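Long-range contacts in oligogalacturonate lyase (Yersinia enterocolitica subsp. enterocolitica, PDB 3PE7), which probably cleaves short pectin-derived oligogalacturonates by beta-elimination in the cytoplasm, using a manganese ion held in a seven-bladed beta-propeller: residues Y118-E123 with G141-R146; C167-R172 with S180-Q185; V298-D303 with P354-T359; D362-F367 with L379-E384. One frame throughout, in Å; residues are numbered along the deposited sequence.

Contact 1: Y118-E123 with G141-R146; sequences YQVPAE and GIEIRR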
# COMPACT_ATOMS: atom_id res chain seq x y z
N TYR A 118 -6.13 18.11 -8.56
CA TYR A 118 -5.80 18.97 -7.42
C TYR A 118 -4.30 19.19 -7.40
O TYR A 118 -3.54 18.25 -7.70
CB TYR A 118 -6.26 18.33 -6.09
CG TYR A 118 -5.78 19.04 -4.83
CD1 TYR A 118 -4.72 18.52 -4.08
CD2 TYR A 118 -6.40 20.21 -4.38
CE1 TYR A 118 -4.28 19.15 -2.92
CE2 TYR A 118 -5.97 20.86 -3.20
CZ TYR A 118 -4.89 20.32 -2.48
OH TYR A 118 -4.45 20.94 -1.32
N GLN A 119 -3.88 20.41 -7.06
CA GLN A 119 -2.47 20.71 -6.86
C GLN A 119 -2.21 21.15 -5.42
O GLN A 119 -2.86 22.07 -4.91
CB GLN A 119 -2.00 21.80 -7.83
CG GLN A 119 -0.54 22.17 -7.66
CD GLN A 119 -0.06 23.12 -8.73
OE1 GLN A 119 -0.08 24.33 -8.54
NE2 GLN A 119 0.37 22.58 -9.86
N VAL A 120 -1.26 20.49 -4.77
CA VAL A 120 -0.86 20.90 -3.44
C VAL A 120 -0.33 22.34 -3.57
O VAL A 120 0.52 22.59 -4.43
CB VAL A 120 0.23 19.97 -2.85
CG1 VAL A 120 0.66 20.45 -1.46
CG2 VAL A 120 -0.29 18.50 -2.80
N PRO A 121 -0.87 23.27 -2.77
CA PRO A 121 -0.46 24.68 -2.94
C PRO A 121 0.99 24.94 -2.51
O PRO A 121 1.59 24.12 -1.81
CB PRO A 121 -1.49 25.47 -2.12
CG PRO A 121 -2.12 24.49 -1.19
CD PRO A 121 -1.94 23.10 -1.76
N ALA A 122 1.54 26.07 -2.96
CA ALA A 122 2.96 26.44 -2.83
C ALA A 122 3.60 26.29 -1.46
O ALA A 122 4.77 25.88 -1.36
CB ALA A 122 3.16 27.90 -3.31
N GLU A 123 2.86 26.66 -0.42
CA GLU A 123 3.40 26.74 0.94
C GLU A 123 3.40 25.40 1.67
O GLU A 123 3.73 25.33 2.85
CB GLU A 123 2.58 27.73 1.77
CG GLU A 123 2.82 29.20 1.44
CD GLU A 123 2.22 30.14 2.49
OE1 GLU A 123 1.39 31.00 2.12
OE2 GLU A 123 2.58 30.02 3.69
N GLY A 141 -5.48 12.90 2.25
CA GLY A 141 -4.02 12.89 2.19
C GLY A 141 -3.44 13.88 3.18
O GLY A 141 -4.18 14.66 3.78
N ILE A 142 -2.12 13.85 3.34
CA ILE A 142 -1.44 14.75 4.27
C ILE A 142 -0.64 15.80 3.51
O ILE A 142 -0.01 15.49 2.52
CB ILE A 142 -0.46 13.98 5.20
CG1 ILE A 142 -1.19 12.90 6.01
CG2 ILE A 142 0.29 14.93 6.15
CD1 ILE A 142 -2.30 13.41 6.91
N GLU A 143 -0.72 17.04 3.97
CA GLU A 143 0.19 18.10 3.50
C GLU A 143 0.96 18.65 4.68
O GLU A 143 0.42 18.82 5.78
CB GLU A 143 -0.60 19.22 2.81
CG GLU A 143 -1.27 18.77 1.51
CD GLU A 143 -2.16 19.83 0.90
OE1 GLU A 143 -2.27 20.95 1.48
OE2 GLU A 143 -2.74 19.53 -0.16
N ILE A 144 2.25 18.90 4.46
CA ILE A 144 3.13 19.39 5.53
C ILE A 144 3.62 20.78 5.14
O ILE A 144 3.91 21.02 3.97
CB ILE A 144 4.34 18.44 5.74
CG1 ILE A 144 3.84 17.02 6.07
CG2 ILE A 144 5.31 19.00 6.81
CD1 ILE A 144 4.92 15.98 6.48
N ARG A 145 3.65 21.70 6.09
CA ARG A 145 4.07 23.06 5.77
C ARG A 145 5.49 23.00 5.22
O ARG A 145 6.34 22.31 5.77
CB ARG A 145 4.00 23.97 7.00
CG ARG A 145 4.04 25.43 6.64
CD ARG A 145 4.03 26.35 7.86
NE ARG A 145 2.79 26.25 8.63
CZ ARG A 145 1.62 26.76 8.26
NH1 ARG A 145 1.48 27.42 7.12
NH2 ARG A 145 0.56 26.62 9.06
N ARG A 146 5.73 23.71 4.12
CA ARG A 146 7.05 23.67 3.45
C ARG A 146 8.20 23.98 4.41
O ARG A 146 9.25 23.34 4.37
CB ARG A 146 7.10 24.63 2.25
CG ARG A 146 8.46 24.60 1.53
CD ARG A 146 8.48 25.50 0.32
NE ARG A 146 7.53 25.06 -0.70
CZ ARG A 146 7.71 24.02 -1.51
NH1 ARG A 146 8.80 23.27 -1.43
NH2 ARG A 146 6.77 23.72 -2.39

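Contact 2: C167-R172 with S180-Q185; sequences CCRLMR and STVILQ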
# COMPACT_ATOMS: atom_id res chain seq x y z
N CYS A 167 4.14 20.86 11.24
CA CYS A 167 2.75 21.24 11.03
C CYS A 167 2.18 20.44 9.86
O CYS A 167 2.59 20.61 8.71
CB CYS A 167 2.63 22.72 10.75
SG CYS A 167 0.92 23.25 10.45
N CYS A 168 1.24 19.54 10.18
CA CYS A 168 0.61 18.68 9.20
C CYS A 168 -0.88 18.93 9.19
O CYS A 168 -1.49 19.11 10.25
CB CYS A 168 0.83 17.22 9.58
SG CYS A 168 2.56 16.72 9.62
N ARG A 169 -1.45 18.93 8.00
CA ARG A 169 -2.89 18.97 7.86
C ARG A 169 -3.41 17.77 7.07
O ARG A 169 -2.85 17.36 6.05
CB ARG A 169 -3.37 20.31 7.27
CG ARG A 169 -2.86 20.65 5.89
CD ARG A 169 -3.17 22.11 5.54
NE ARG A 169 -3.01 22.34 4.11
CZ ARG A 169 -3.32 23.45 3.46
NH1 ARG A 169 -3.80 24.51 4.12
NH2 ARG A 169 -3.13 23.52 2.15
N LEU A 170 -4.49 17.19 7.59
CA LEU A 170 -5.17 16.08 6.95
C LEU A 170 -6.21 16.72 6.03
O LEU A 170 -7.14 17.38 6.50
CB LEU A 170 -5.85 15.23 8.03
CG LEU A 170 -6.30 13.81 7.68
CD1 LEU A 170 -6.83 13.16 8.97
CD2 LEU A 170 -7.36 13.80 6.62
N MET A 171 -6.01 16.55 4.73
CA MET A 171 -6.83 17.20 3.72
C MET A 171 -7.86 16.26 3.16
O MET A 171 -7.60 15.08 3.00
CB MET A 171 -5.98 17.72 2.56
CG MET A 171 -4.95 18.78 2.96
SD MET A 171 -5.78 20.23 3.63
CE MET A 171 -6.80 20.71 2.24
N ARG A 172 -9.04 16.78 2.84
CA ARG A 172 -9.88 16.02 1.95
C ARG A 172 -10.17 16.82 0.69
O ARG A 172 -10.37 18.05 0.74
CB ARG A 172 -11.12 15.47 2.65
CG ARG A 172 -12.15 16.45 2.98
CD ARG A 172 -13.51 15.75 3.03
NE ARG A 172 -14.57 16.73 2.80
CZ ARG A 172 -15.16 17.45 3.74
NH1 ARG A 172 -14.82 17.30 5.02
NH2 ARG A 172 -16.11 18.31 3.41
N SER A 180 -10.86 21.70 -1.78
CA SER A 180 -10.19 21.05 -0.65
C SER A 180 -10.67 21.58 0.70
O SER A 180 -11.03 22.77 0.82
CB SER A 180 -8.68 21.22 -0.79
OG SER A 180 -8.34 22.59 -0.77
N THR A 181 -10.67 20.71 1.72
CA THR A 181 -11.05 21.06 3.08
C THR A 181 -10.08 20.48 4.10
O THR A 181 -9.69 19.30 4.00
CB THR A 181 -12.48 20.53 3.43
OG1 THR A 181 -13.38 20.84 2.37
CG2 THR A 181 -13.00 21.13 4.73
N VAL A 182 -9.70 21.28 5.08
CA VAL A 182 -8.86 20.78 6.17
C VAL A 182 -9.75 20.05 7.16
O VAL A 182 -10.72 20.63 7.70
CB VAL A 182 -8.07 21.92 6.89
CG1 VAL A 182 -7.24 21.35 8.05
CG2 VAL A 182 -7.18 22.67 5.90
N ILE A 183 -9.44 18.78 7.41
CA ILE A 183 -10.17 17.98 8.39
C ILE A 183 -9.53 18.19 9.77
O ILE A 183 -10.21 18.26 10.79
CB ILE A 183 -10.18 16.46 7.99
CG1 ILE A 183 -10.88 16.25 6.65
CG2 ILE A 183 -10.85 15.61 9.06
CD1 ILE A 183 -11.10 14.75 6.28
N LEU A 184 -8.19 18.29 9.78
CA LEU A 184 -7.41 18.36 11.00
C LEU A 184 -6.06 19.00 10.71
O LEU A 184 -5.46 18.75 9.66
CB LEU A 184 -7.18 16.95 11.58
CG LEU A 184 -6.30 16.77 12.81
CD1 LEU A 184 -6.90 17.37 14.09
CD2 LEU A 184 -5.97 15.28 13.02
N GLN A 185 -5.59 19.83 11.64
CA GLN A 185 -4.25 20.42 11.52
C GLN A 185 -3.62 20.49 12.90
O GLN A 185 -4.23 21.03 13.84
CB GLN A 185 -4.30 21.80 10.85
CG GLN A 185 -2.92 22.46 10.70
CD GLN A 185 -2.96 23.70 9.83
OE1 GLN A 185 -3.49 23.66 8.71
NE2 GLN A 185 -2.37 24.79 10.32
O HOH W 1 -4.13 25.32 6.82

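Contact 3: V298-D303 with P354-T359; sequences VGDGSD and PHPSFT. With MN (manganese (II) ion), chain B.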
# COMPACT_ATOMS: atom_id res chain seq x y z
N VAL A 298 -2.35 -12.05 4.25
CA VAL A 298 -1.04 -12.40 3.70
C VAL A 298 0.01 -11.45 4.23
O VAL A 298 -0.23 -10.24 4.37
CB VAL A 298 -1.09 -12.43 2.13
CG1 VAL A 298 -1.40 -11.05 1.53
CG2 VAL A 298 0.24 -12.97 1.57
N GLY A 299 1.20 -11.99 4.53
CA GLY A 299 2.30 -11.16 5.02
C GLY A 299 3.64 -11.61 4.44
O GLY A 299 3.79 -12.76 4.05
N ASP A 300 4.58 -10.69 4.39
CA ASP A 300 5.91 -10.97 3.82
C ASP A 300 6.96 -11.07 4.90
O ASP A 300 7.23 -10.09 5.60
CB ASP A 300 6.31 -9.94 2.72
CG ASP A 300 6.00 -8.47 3.08
OD1 ASP A 300 6.41 -7.60 2.28
OD2 ASP A 300 5.33 -8.17 4.09
N GLY A 301 7.56 -12.25 5.03
CA GLY A 301 8.61 -12.47 6.06
C GLY A 301 9.65 -11.36 6.03
O GLY A 301 10.13 -10.97 4.96
N SER A 302 10.02 -10.86 7.21
CA SER A 302 10.87 -9.68 7.28
C SER A 302 12.36 -9.96 7.15
O SER A 302 12.83 -11.06 7.46
CB SER A 302 10.66 -8.97 8.62
OG SER A 302 9.42 -8.30 8.61
N ASP A 303 13.07 -8.93 6.71
CA ASP A 303 14.52 -8.85 6.83
C ASP A 303 14.96 -8.83 8.29
O ASP A 303 14.15 -8.54 9.19
CB ASP A 303 15.08 -7.61 6.09
CG ASP A 303 14.27 -6.32 6.34
OD1 ASP A 303 14.91 -5.24 6.28
OD2 ASP A 303 13.02 -6.36 6.57
N PRO A 354 8.01 -6.72 -0.94
CA PRO A 354 7.08 -7.61 -1.66
C PRO A 354 5.65 -7.07 -1.73
O PRO A 354 5.00 -7.19 -2.77
CB PRO A 354 7.14 -8.92 -0.86
CG PRO A 354 8.58 -8.90 -0.26
CD PRO A 354 8.81 -7.44 0.07
N HIS A 355 5.17 -6.45 -0.64
CA HIS A 355 3.85 -5.80 -0.62
C HIS A 355 2.72 -6.74 -1.12
O HIS A 355 1.97 -6.37 -2.04
CB HIS A 355 3.88 -4.49 -1.46
CG HIS A 355 4.60 -3.36 -0.78
ND1 HIS A 355 5.10 -2.27 -1.46
CD2 HIS A 355 4.91 -3.15 0.52
CE1 HIS A 355 5.67 -1.44 -0.62
NE2 HIS A 355 5.58 -1.95 0.60
N PRO A 356 2.61 -7.93 -0.50
CA PRO A 356 1.67 -8.89 -1.08
C PRO A 356 0.20 -8.48 -0.93
O PRO A 356 -0.17 -7.82 0.05
CB PRO A 356 1.93 -10.17 -0.27
CG PRO A 356 2.44 -9.67 1.06
CD PRO A 356 3.30 -8.47 0.69
N SER A 357 -0.61 -8.86 -1.93
CA SER A 357 -2.07 -8.77 -1.85
C SER A 357 -2.66 -9.94 -2.64
O SER A 357 -1.93 -10.64 -3.34
CB SER A 357 -2.59 -7.43 -2.36
OG SER A 357 -2.44 -7.34 -3.78
N PHE A 358 -3.97 -10.16 -2.52
CA PHE A 358 -4.64 -11.23 -3.22
C PHE A 358 -5.17 -10.77 -4.58
O PHE A 358 -5.59 -9.63 -4.72
CB PHE A 358 -5.80 -11.79 -2.36
CG PHE A 358 -5.35 -12.46 -1.09
CD1 PHE A 358 -5.28 -11.76 0.10
CD2 PHE A 358 -5.00 -13.81 -1.09
CE1 PHE A 358 -4.88 -12.39 1.32
CE2 PHE A 358 -4.58 -14.45 0.10
CZ PHE A 358 -4.52 -13.73 1.31
N THR A 359 -5.13 -11.66 -5.57
CA THR A 359 -5.84 -11.44 -6.82
C THR A 359 -7.35 -11.39 -6.49
O THR A 359 -7.77 -11.90 -5.45
CB THR A 359 -5.58 -12.56 -7.83
OG1 THR A 359 -5.77 -13.84 -7.20
CG2 THR A 359 -4.15 -12.46 -8.39
MN MN B . 6.64 -1.25 2.28

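Contact 4: D362-F367 with L379-E384; sequences DKQILF and LATLPE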
# COMPACT_ATOMS: atom_id res chain seq x y z
N ASP A 362 -8.92 -14.57 -5.19
CA ASP A 362 -8.30 -15.12 -3.97
C ASP A 362 -7.48 -16.39 -4.21
O ASP A 362 -7.15 -17.10 -3.26
CB ASP A 362 -9.35 -15.36 -2.86
CG ASP A 362 -9.78 -14.07 -2.19
OD1 ASP A 362 -10.73 -14.11 -1.39
OD2 ASP A 362 -9.15 -13.02 -2.47
N LYS A 363 -7.10 -16.65 -5.46
CA LYS A 363 -6.36 -17.88 -5.78
C LYS A 363 -4.86 -17.68 -5.82
O LYS A 363 -4.09 -18.65 -5.76
CB LYS A 363 -6.83 -18.45 -7.12
CG LYS A 363 -8.34 -18.77 -7.19
CD LYS A 363 -8.68 -20.14 -6.66
CE LYS A 363 -10.22 -20.40 -6.66
NZ LYS A 363 -10.80 -19.97 -7.95
N GLN A 364 -4.44 -16.42 -5.92
CA GLN A 364 -3.02 -16.10 -6.08
C GLN A 364 -2.63 -14.90 -5.23
O GLN A 364 -3.48 -14.11 -4.85
CB GLN A 364 -2.71 -15.77 -7.53
CG GLN A 364 -2.87 -16.93 -8.48
CD GLN A 364 -2.81 -16.46 -9.89
OE1 GLN A 364 -3.65 -15.69 -10.34
NE2 GLN A 364 -1.79 -16.90 -10.60
N ILE A 365 -1.35 -14.78 -4.95
CA ILE A 365 -0.85 -13.53 -4.39
C ILE A 365 0.12 -12.83 -5.34
O ILE A 365 0.93 -13.48 -6.02
CB ILE A 365 -0.23 -13.74 -2.98
CG1 ILE A 365 0.76 -14.90 -2.98
CG2 ILE A 365 -1.36 -13.99 -1.91
CD1 ILE A 365 1.59 -14.97 -1.68
N LEU A 366 0.02 -11.51 -5.38
CA LEU A 366 0.90 -10.67 -6.22
C LEU A 366 1.94 -10.01 -5.34
O LEU A 366 1.60 -9.45 -4.29
CB LEU A 366 0.08 -9.58 -6.92
CG LEU A 366 0.91 -8.54 -7.72
CD1 LEU A 366 1.44 -9.16 -9.00
CD2 LEU A 366 0.07 -7.26 -8.04
N PHE A 367 3.19 -10.05 -5.77
CA PHE A 367 4.26 -9.42 -4.98
C PHE A 367 5.43 -9.00 -5.86
O PHE A 367 5.58 -9.51 -6.98
CB PHE A 367 4.74 -10.35 -3.84
CG PHE A 367 5.36 -11.64 -4.31
CD1 PHE A 367 6.74 -11.77 -4.37
CD2 PHE A 367 4.56 -12.74 -4.68
CE1 PHE A 367 7.33 -12.97 -4.79
CE2 PHE A 367 5.15 -13.95 -5.10
CZ PHE A 367 6.53 -14.06 -5.15
N LEU A 379 3.32 -13.74 -9.45
CA LEU A 379 2.07 -14.30 -8.94
C LEU A 379 2.33 -15.71 -8.41
O LEU A 379 2.75 -16.59 -9.17
CB LEU A 379 1.00 -14.33 -10.04
CG LEU A 379 0.37 -12.99 -10.45
CD1 LEU A 379 -0.42 -13.11 -11.76
CD2 LEU A 379 -0.53 -12.48 -9.29
N ALA A 380 2.06 -15.92 -7.12
CA ALA A 380 2.16 -17.27 -6.52
C ALA A 380 0.77 -17.87 -6.32
O ALA A 380 -0.11 -17.22 -5.79
CB ALA A 380 2.92 -17.20 -5.20
N THR A 381 0.59 -19.12 -6.76
CA THR A 381 -0.70 -19.82 -6.64
C THR A 381 -0.83 -20.43 -5.27
O THR A 381 0.06 -21.15 -4.81
CB THR A 381 -0.84 -20.91 -7.74
OG1 THR A 381 -0.78 -20.26 -9.01
CG2 THR A 381 -2.22 -21.61 -7.63
N LEU A 382 -1.93 -20.11 -4.59
CA LEU A 382 -2.12 -20.65 -3.25
C LEU A 382 -2.39 -22.16 -3.33
O LEU A 382 -3.19 -22.60 -4.16
CB LEU A 382 -3.28 -19.94 -2.54
CG LEU A 382 -3.19 -18.42 -2.29
CD1 LEU A 382 -4.31 -18.03 -1.35
CD2 LEU A 382 -1.84 -17.98 -1.73
N PRO A 383 -1.71 -22.94 -2.48
CA PRO A 383 -1.95 -24.39 -2.39
C PRO A 383 -3.36 -24.72 -1.92
O PRO A 383 -3.94 -23.97 -1.13
CB PRO A 383 -0.95 -24.85 -1.33
CG PRO A 383 -0.74 -23.68 -0.47
CD PRO A 383 -0.76 -22.50 -1.44
N GLU A 384 -3.91 -25.84 -2.37
CA GLU A 384 -5.22 -26.30 -1.93
C GLU A 384 -5.30 -26.39 -0.41
O GLU A 384 -6.35 -26.15 0.18
CB GLU A 384 -5.57 -27.67 -2.57
CG GLU A 384 -5.84 -27.63 -4.09
CD GLU A 384 -6.24 -29.00 -4.66
OE1 GLU A 384 -6.40 -29.96 -3.88
OE2 GLU A 384 -6.41 -29.11 -5.90
O HOH W 2 -5.21 -21.20 -5.49
O HOH W 3 0.82 -18.31 -10.04

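Contact 1: Y118-E123 with G141-R146
The Tyr-118 ring and the Glu-143 carboxylate lie nearly in one plane, 14° apart: OE2 of Glu-143 comes to the edge of the ring, in its plane, and accepts the hydrogen bond of the phenol on its syn lone pair, with Tyr-118 OH to Glu-143 OE2 at 2.5 Å. The extended Glu-143 chain carries its carboxylate to a buried position, where Val-120 CG1 packs 3.7 Å from Glu-143 CD. The other oxygen, OE1, is satisfied by a salt bridge to Arg-169, so a buried acid is matched by both a phenol and a cation. The second flat group is the Arg-146 guanidinium, whose edge grips one carbonyl with two nitrogens: NE lies 3.0 Å and NH2 3.1 Å from Ala-122 O. The contact lies where the chain passes from one propeller blade to the next: strand 114-119 ends one sheet and strand 138-145 belongs to the following one. Folding back at chi3 (-64°) brings the long Arg-146 chain round to the linker, an exposed place that suits a charged group. Its backbone N adds a nearly straight bond (174°) to Glu-123 O, at 2.9 Å. Nearby, the opposite charges of Glu-123 and Arg-145, too far apart for a salt bridge, may attract weakly.

Contact 2: C167-R172 with S180-Q185
Arg-172 and Thr-181 form a hydrogen-bonded antiparallel pair, bonded both ways, with Arg-172 N to Thr-181 O at 2.8 Å. Further along, Leu-170 N bonds to Leu-184 O, but Leu-170 O receives the N-H of Ile-183, at 2.8 Å from Ile-183 N, so two residues of one strand face a single residue of the other.

Apolar contacts form on both faces. On the face of Leu-170 and Arg-172, Ile-183 CD1 touches both Leu-170 CD2 (3.9 Å) and Arg-172 CB (3.7 Å); a branched hydrocarbon suits this buried place, and the aliphatic part of the arginine serves as its wall. On the other face the Met-171 chain, bent at chi2 (-61°) and chi3, curls so that its SD rests 3.6 Å from Val-182 CG2 and its CE against Ser-180 CB. Flexible methionine can follow such a curved path.

Polar and charged groups occupy the more open positions. Arg-169 and Gln-185 run side by side, pointing the same way, and a water in the guanidinium plane joins them, 2.8 Å from Arg-169 NH1 and 2.6 Å from Gln-185 OE1. The same guanidinium forms a salt bridge with Glu-143 and a cation-pi contact with Trp-124. Thr-181 OG1 lies over one face of the Arg-172 guanidinium, near its rim.

The whole is a beta hairpin with a classic bulge at Ile-183 and Leu-184, its strands the third and fourth of a four-stranded propeller blade, with 180-186 at the blade's edge.

Contact 3: V298-D303 with P354-T359
Val-298, Pro-356 and Asp-300 bury the most surface here, and Val-298 leads. Its two methyls divide the work: CG2 rests 3.8 Å from Pro-356 CB, while CG1 is 3.7 Å from Phe-358 CE1. With CG1 lodged between the backbone N and the carbonyl carbon (chi1 64°) and CG2 anti to the N, the short branched chain meets both neighbours at once, and the Phe-358 ring comes at it from the opposite direction.

Pro-356 packs across both Val-298 and Asp-300. Its CB faces the valine, whereas its CD lies 3.6 Å from Asp-300 CG, the two side chains crossing at about a right angle. A rigid ring without an N-H suits such a buried place, for it presents hydrocarbon and leaves no backbone donor to satisfy. Strand 296-301 belongs to the blade before the last and 357-358 is an edge strand of the final one, so two adjacent blades pack together here beside the manganese site.

Asp-300 reaches the bend at Pro-354 and His-355. Its OD1 is 3.3 Å from Pro-354 CD and makes a weak hydrogen bond with His-355 N, at 3.4 Å. The stronger partner of OD1 is ND1 of His-287. From this bend the His-355 side chain sets out away from segment 298-303; its imidazole binds manganese through NE2, at 2.1 Å. His-287, Gln-350 and His-353 also bind the ion.

Asp-300 is thus a second-shell residue to two manganese ligands: its bond to ND1 probably holds the His-287 ring with NE2 toward the metal, and would be expected to make that imidazole a more electron-rich donor.

Contact 4: D362-F367 with L379-E384
Strands 364-367 and 379-381 run antiparallel, their axes 4.5 Å apart at an angle of 156°, with Ile-365 and Ala-380 as the hydrogen-bonded pair: Ile-365 N to Ala-380 O and Ala-380 N to Ile-365 O are both 2.9 Å. The pairing continues past the strand, where Leu-382 N bonds to Lys-363 O. A water also donates to Lys-363 O and to Leu-382 O, linking the two chains beside that bond.

On the face of Ile-365 and Ala-380, the small methyl of Ala-380 lets larger groups close in. Its CB is 3.9 Å from Ile-365 CG1 and also 3.9 Å from Phe-367 CE2, meeting the phenyl ring at its edge. Phe-367 reaches the methyl because its CG stands between the backbone N and the carbonyl carbon (chi1 63°). Leu-382 adds its CD2 against Ile-365 CG2, crossing at about a right angle.

Strands 364-369 and 376-381 form a beta hairpin in the five-stranded blade where the propeller closes: strand 22-25, from near the N-terminus, flanks 376-381, and 357-358 flanks 364-369. Leu-322 of the neighbouring blade packs on both Ile-365 and Phe-367, an interface between blades that suits apolar residues on this face.

The opposite face is mixed. Leu-379 CD2 packs on Leu-366 CB at 3.8 Å, a buried leucine pair. Beside it, where the face becomes more open, polar Gln-364 and Thr-381 share a second water with the backbone. That water accepts from Gln-364 NE2 at 3.0 Å, donates to Leu-379 O, and lies 2.7 Å from Thr-381 OG1.

How the contacts relate
Along the chain the four contacts follow in series, and they form two pairs on opposite sides of the propeller. Contacts 1 and 2, centres 9 Å apart, meet in the blade in which strands 138-145 and 168-174 are neighbours: contact 1 joins that blade to the preceding one, contact 2 lies within it, and they touch through those neighbouring strands. Contacts 3 and 4, centres 11 Å apart, meet where strand 357-358 pairs with strand 364-369. The pairs lie 31 to 38 Å from each other, centre to centre, and do not touch. Contact 3 carries a manganese ligand and joins the final blade to the one before it, whereas contacts 1 and 2 are structural packing away from the metal sites.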